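Local coordinates for protein fibrillarin-like rRNA/tRNA 2'-O-methyltransferase (Aeropyrum pernix, PDB 4DF3) that probably methylates ribose 2'-hydroxyls of rRNA and tRNA at sites chosen by a guide RNA, using S-adenosylmethionine as methyl donor, at residues S96-F110 against D124-R136. The protein carries 2 engineered substitutions. Sequence-based numbering, arbitrary orientation.
Sequences SDIIGPRGRIYGVEF and DRRNIFPILGDAR. With SAM (S-adenosylmethionine), chain C.
Asn127 turns its amide toward Ser96 and Gly100 at the C-terminal end of helix 90-99. Strands 104-109 and 128-132 are parallel neighbours in a beta-alpha-beta unit of the Rossmann-like methyltransferase fold, and helix 112-121 connects them. Six backbone hydrogen bonds join them, from Ile105 N to Asn127 O through Gly133 N to Glu109 O. Asn127 can be followed outward. Asn127 CB lies 3.3 Å from Gly103 O. With chi1 at 65°, CG is flanked by backbone N and C, and the amide faces the helix end. Asn127 OD1 accepts a 2.6 Å bond from Ser96 OG on an in-plane lone pair. Asn127 ND2 gives one hydrogen to Ser96 O (3.1 Å) and the other to Gly100 O (2.9 Å). Each carbonyl also accepts a backbone N-H from its opposite face.

The extended Arg125 chain brings its guanidinium edge to Ser96 OG and Asp97 OD1. NH1 donates to both; NH2 joins it on OD1 in a salt bridge. Asp97 OD2 is hydrogen-bonded to Thr30 and salt-bridged to Arg53. A leucine at Arg125 would probably leave Ser96 OG without this donor and the Asp97 carboxylate with less charge compensation.

Further along, the Arg104 guanidinium stacks on the Phe129 ring, planes at 29°. Beyond the strands lies S-adenosylmethionine. Glu109 OE1 accepts from SAM O3' and OE2 from O2'. Phe110 lays a ring face on the adenine. Ala135 N donates to SAM N1 at 2.9 Å, nearly straight at 175°.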
# COMPACT_ATOMS: atom_id res chain seq x y z
N SER A 96 5.93 5.39 2.68
CA SER A 96 7.14 6.24 2.79
C SER A 96 7.41 6.59 4.27
O SER A 96 8.57 6.45 4.72
CB SER A 96 6.99 7.52 1.90
OG SER A 96 7.86 8.55 2.32
N ASP A 97 6.34 6.95 5.03
CA ASP A 97 6.53 7.15 6.47
C ASP A 97 7.17 5.92 7.18
O ASP A 97 8.05 6.08 8.00
CB ASP A 97 5.22 7.51 7.17
CG ASP A 97 4.73 8.91 6.82
OD1 ASP A 97 5.53 9.78 6.37
OD2 ASP A 97 3.50 9.17 7.03
N ILE A 98 6.61 4.73 6.92
CA ILE A 98 7.02 3.49 7.64
C ILE A 98 8.41 3.08 7.28
O ILE A 98 9.23 2.77 8.16
CB ILE A 98 6.00 2.36 7.33
CG1 ILE A 98 4.65 2.78 7.96
CG2 ILE A 98 6.40 1.01 7.93
CD1 ILE A 98 3.48 1.95 7.38
N ILE A 99 8.69 3.10 5.98
CA ILE A 99 10.01 2.60 5.51
C ILE A 99 11.14 3.51 5.88
O ILE A 99 12.29 3.03 6.00
CB ILE A 99 10.06 2.29 3.97
CG1 ILE A 99 10.00 3.55 3.13
CG2 ILE A 99 8.96 1.27 3.62
CD1 ILE A 99 9.81 3.25 1.58
N GLY A 100 10.84 4.80 6.06
CA GLY A 100 11.85 5.78 6.53
C GLY A 100 12.86 6.14 5.45
O GLY A 100 12.74 5.73 4.31
N PRO A 101 13.88 6.95 5.81
CA PRO A 101 14.86 7.50 4.83
C PRO A 101 15.70 6.50 4.04
O PRO A 101 16.13 6.84 2.90
CB PRO A 101 15.78 8.36 5.71
CG PRO A 101 15.77 7.65 7.04
CD PRO A 101 14.23 7.31 7.20
N ARG A 102 15.95 5.32 4.61
CA ARG A 102 16.70 4.26 3.92
C ARG A 102 15.86 3.29 3.02
O ARG A 102 16.40 2.47 2.29
CB ARG A 102 17.56 3.45 4.91
CG ARG A 102 18.65 4.24 5.65
CD ARG A 102 19.51 3.23 6.48
NE ARG A 102 18.90 2.98 7.79
CZ ARG A 102 17.92 2.09 8.05
NH1 ARG A 102 17.43 1.98 9.29
NH2 ARG A 102 17.44 1.29 7.08
N GLY A 103 14.54 3.41 3.09
CA GLY A 103 13.70 2.65 2.18
C GLY A 103 13.48 3.39 0.87
O GLY A 103 13.88 4.53 0.71
N ARG A 104 12.83 2.72 -0.06
CA ARG A 104 12.44 3.35 -1.31
C ARG A 104 11.10 2.78 -1.74
O ARG A 104 10.84 1.57 -1.66
CB ARG A 104 13.43 3.06 -2.41
CG ARG A 104 14.78 3.61 -2.20
CD ARG A 104 15.52 3.68 -3.53
NE ARG A 104 16.70 4.48 -3.32
CZ ARG A 104 17.76 4.53 -4.12
NH1 ARG A 104 17.77 3.83 -5.25
NH2 ARG A 104 18.78 5.32 -3.81
N ILE A 105 10.26 3.64 -2.29
CA ILE A 105 9.13 3.14 -3.08
C ILE A 105 9.32 3.51 -4.53
O ILE A 105 9.42 4.74 -4.88
CB ILE A 105 7.87 3.84 -2.68
CG1 ILE A 105 7.54 3.51 -1.27
CG2 ILE A 105 6.67 3.37 -3.57
CD1 ILE A 105 6.60 4.35 -0.75
N TYR A 106 9.38 2.50 -5.39
CA TYR A 106 9.46 2.75 -6.80
C TYR A 106 8.04 2.76 -7.29
O TYR A 106 7.34 1.70 -7.24
CB TYR A 106 10.25 1.65 -7.50
CG TYR A 106 11.70 1.62 -7.10
CD1 TYR A 106 12.66 2.41 -7.80
CD2 TYR A 106 12.13 0.70 -6.13
CE1 TYR A 106 14.04 2.32 -7.46
CE2 TYR A 106 13.48 0.64 -5.78
CZ TYR A 106 14.41 1.45 -6.46
OH TYR A 106 15.78 1.38 -6.15
N GLY A 107 7.57 3.94 -7.68
CA GLY A 107 6.13 4.09 -7.95
C GLY A 107 5.84 4.17 -9.41
O GLY A 107 6.09 5.18 -10.03
N VAL A 108 5.27 3.10 -9.95
CA VAL A 108 4.91 3.03 -11.38
C VAL A 108 3.49 3.53 -11.61
O VAL A 108 2.55 3.07 -11.00
CB VAL A 108 5.06 1.57 -11.89
CG1 VAL A 108 4.64 1.42 -13.42
CG2 VAL A 108 6.44 1.03 -11.60
N GLU A 109 3.34 4.43 -12.57
CA GLU A 109 2.06 5.08 -12.87
C GLU A 109 2.15 5.47 -14.32
O GLU A 109 3.20 6.07 -14.73
CB GLU A 109 1.92 6.37 -12.01
CG GLU A 109 0.76 7.30 -12.40
CD GLU A 109 -0.56 6.58 -12.43
OE1 GLU A 109 -0.98 5.93 -11.40
OE2 GLU A 109 -1.17 6.58 -13.53
N PHE A 110 1.11 5.13 -15.10
CA PHE A 110 1.16 5.37 -16.59
C PHE A 110 0.47 6.62 -17.13
O PHE A 110 0.61 6.92 -18.32
CB PHE A 110 0.83 4.15 -17.43
CG PHE A 110 -0.64 3.80 -17.55
CD1 PHE A 110 -1.04 2.90 -18.58
CD2 PHE A 110 -1.62 4.34 -16.70
CE1 PHE A 110 -2.38 2.51 -18.74
CE2 PHE A 110 -2.98 3.97 -16.85
CZ PHE A 110 -3.37 3.07 -17.86
N ASP A 124 8.80 16.64 -1.72
CA ASP A 124 9.70 16.70 -0.57
C ASP A 124 9.89 15.32 0.08
O ASP A 124 10.55 15.19 1.12
CB ASP A 124 9.15 17.67 0.50
CG ASP A 124 9.15 19.15 0.06
OD1 ASP A 124 9.90 19.61 -0.82
OD2 ASP A 124 8.36 19.89 0.67
N ARG A 125 9.31 14.28 -0.52
CA ARG A 125 9.52 12.91 0.04
C ARG A 125 10.51 12.19 -0.81
O ARG A 125 10.17 11.64 -1.87
CB ARG A 125 8.24 12.09 -0.03
CG ARG A 125 7.33 12.44 0.97
CD ARG A 125 6.24 11.46 1.08
NE ARG A 125 5.43 11.97 2.20
CZ ARG A 125 5.48 11.50 3.46
NH1 ARG A 125 6.29 10.51 3.72
NH2 ARG A 125 4.71 12.03 4.45
N ARG A 126 11.75 12.18 -0.37
CA ARG A 126 12.79 11.77 -1.24
C ARG A 126 13.07 10.28 -1.22
O ARG A 126 14.03 9.84 -1.82
CB ARG A 126 14.01 12.61 -0.95
CG ARG A 126 13.68 14.01 -1.36
CD ARG A 126 14.69 14.97 -0.89
NE ARG A 126 14.19 16.30 -1.20
CZ ARG A 126 14.86 17.42 -0.93
NH1 ARG A 126 16.04 17.34 -0.34
NH2 ARG A 126 14.32 18.59 -1.23
N ASN A 127 12.21 9.51 -0.54
CA ASN A 127 12.33 8.07 -0.60
C ASN A 127 11.25 7.51 -1.53
O ASN A 127 11.06 6.30 -1.59
CB ASN A 127 12.29 7.44 0.81
CG ASN A 127 10.96 7.63 1.49
OD1 ASN A 127 10.12 8.34 1.02
ND2 ASN A 127 10.76 6.96 2.61
N ILE A 128 10.55 8.39 -2.25
CA ILE A 128 9.67 7.93 -3.30
C ILE A 128 10.28 8.24 -4.68
O ILE A 128 10.63 9.42 -4.98
CB ILE A 128 8.21 8.50 -3.23
CG1 ILE A 128 7.53 8.12 -1.93
CG2 ILE A 128 7.40 8.04 -4.42
CD1 ILE A 128 6.15 8.90 -1.70
N PHE A 129 10.33 7.19 -5.52
CA PHE A 129 10.98 7.27 -6.86
C PHE A 129 9.94 6.97 -7.93
O PHE A 129 9.64 5.79 -8.23
CB PHE A 129 12.13 6.23 -6.94
CG PHE A 129 13.37 6.62 -6.16
CD1 PHE A 129 14.57 6.90 -6.84
CD2 PHE A 129 13.37 6.68 -4.75
CE1 PHE A 129 15.77 7.26 -6.10
CE2 PHE A 129 14.56 7.07 -4.03
CZ PHE A 129 15.74 7.35 -4.73
N PRO A 130 9.32 8.03 -8.50
CA PRO A 130 8.25 7.79 -9.47
C PRO A 130 8.89 7.34 -10.82
O PRO A 130 10.00 7.79 -11.22
CB PRO A 130 7.53 9.17 -9.60
CG PRO A 130 8.05 9.97 -8.40
CD PRO A 130 9.48 9.47 -8.24
N ILE A 131 8.20 6.39 -11.43
CA ILE A 131 8.52 5.84 -12.73
C ILE A 131 7.27 6.00 -13.64
O ILE A 131 6.15 5.44 -13.37
CB ILE A 131 8.88 4.36 -12.56
CG1 ILE A 131 10.09 4.28 -11.64
CG2 ILE A 131 9.22 3.67 -13.91
CD1 ILE A 131 10.58 2.89 -11.49
N LEU A 132 7.41 6.80 -14.70
CA LEU A 132 6.31 6.92 -15.69
C LEU A 132 6.35 5.75 -16.63
O LEU A 132 7.21 5.65 -17.49
CB LEU A 132 6.43 8.25 -16.49
CG LEU A 132 5.34 8.54 -17.55
CD1 LEU A 132 3.99 9.01 -16.90
CD2 LEU A 132 5.88 9.48 -18.69
N GLY A 133 5.45 4.83 -16.46
CA GLY A 133 5.48 3.69 -17.34
C GLY A 133 4.30 2.83 -17.11
O GLY A 133 3.58 3.01 -16.11
N ASP A 134 4.08 1.92 -18.05
CA ASP A 134 3.01 1.01 -18.00
C ASP A 134 3.52 -0.24 -17.29
O ASP A 134 4.47 -0.88 -17.76
CB ASP A 134 2.54 0.75 -19.42
CG ASP A 134 1.31 -0.08 -19.50
OD1 ASP A 134 1.20 -1.05 -18.73
OD2 ASP A 134 0.47 0.19 -20.41
N ALA A 135 2.84 -0.63 -16.21
CA ALA A 135 3.23 -1.81 -15.42
C ALA A 135 3.18 -3.10 -16.26
O ALA A 135 3.75 -4.11 -15.88
CB ALA A 135 2.26 -1.89 -14.19
N ARG A 136 2.54 -3.10 -17.43
CA ARG A 136 2.53 -4.33 -18.25
C ARG A 136 3.89 -4.62 -18.86
O ARG A 136 4.10 -5.77 -19.30
CB ARG A 136 1.48 -4.26 -19.37
CG ARG A 136 0.06 -4.33 -18.78
CD ARG A 136 -1.09 -4.08 -19.82
NE ARG A 136 -0.98 -2.74 -20.39
CZ ARG A 136 -1.57 -2.31 -21.51
NH1 ARG A 136 -2.37 -3.12 -22.22
NH2 ARG A 136 -1.37 -1.06 -21.89
N SAM C . -2.75 2.74 -5.14
CA SAM C . -3.39 4.08 -5.11
C SAM C . -3.65 4.41 -3.63
O SAM C . -3.91 3.51 -2.81
OXT SAM C . -3.60 5.58 -3.26
CB SAM C . -4.75 4.13 -5.89
CG SAM C . -4.45 3.56 -7.26
SD SAM C . -5.65 3.96 -8.57
CE SAM C . -6.83 2.72 -7.99
C5' SAM C . -4.94 3.06 -10.00
C4' SAM C . -3.85 3.85 -10.74
O4' SAM C . -3.07 3.02 -11.60
C3' SAM C . -4.32 4.98 -11.63
O3' SAM C . -3.66 6.15 -11.14
C2' SAM C . -3.99 4.58 -13.08
O2' SAM C . -3.60 5.68 -13.87
C1' SAM C . -2.83 3.62 -12.89
N9 SAM C . -2.76 2.52 -13.86
C8 SAM C . -3.77 1.77 -14.47
N7 SAM C . -3.18 0.84 -15.32
C5 SAM C . -1.85 0.99 -15.26
C6 SAM C . -0.81 0.31 -15.88
N6 SAM C . -0.98 -0.72 -16.79
N1 SAM C . 0.43 0.79 -15.49
C2 SAM C . 0.76 1.81 -14.62
N3 SAM C . -0.30 2.46 -14.01
C4 SAM C . -1.55 2.06 -14.37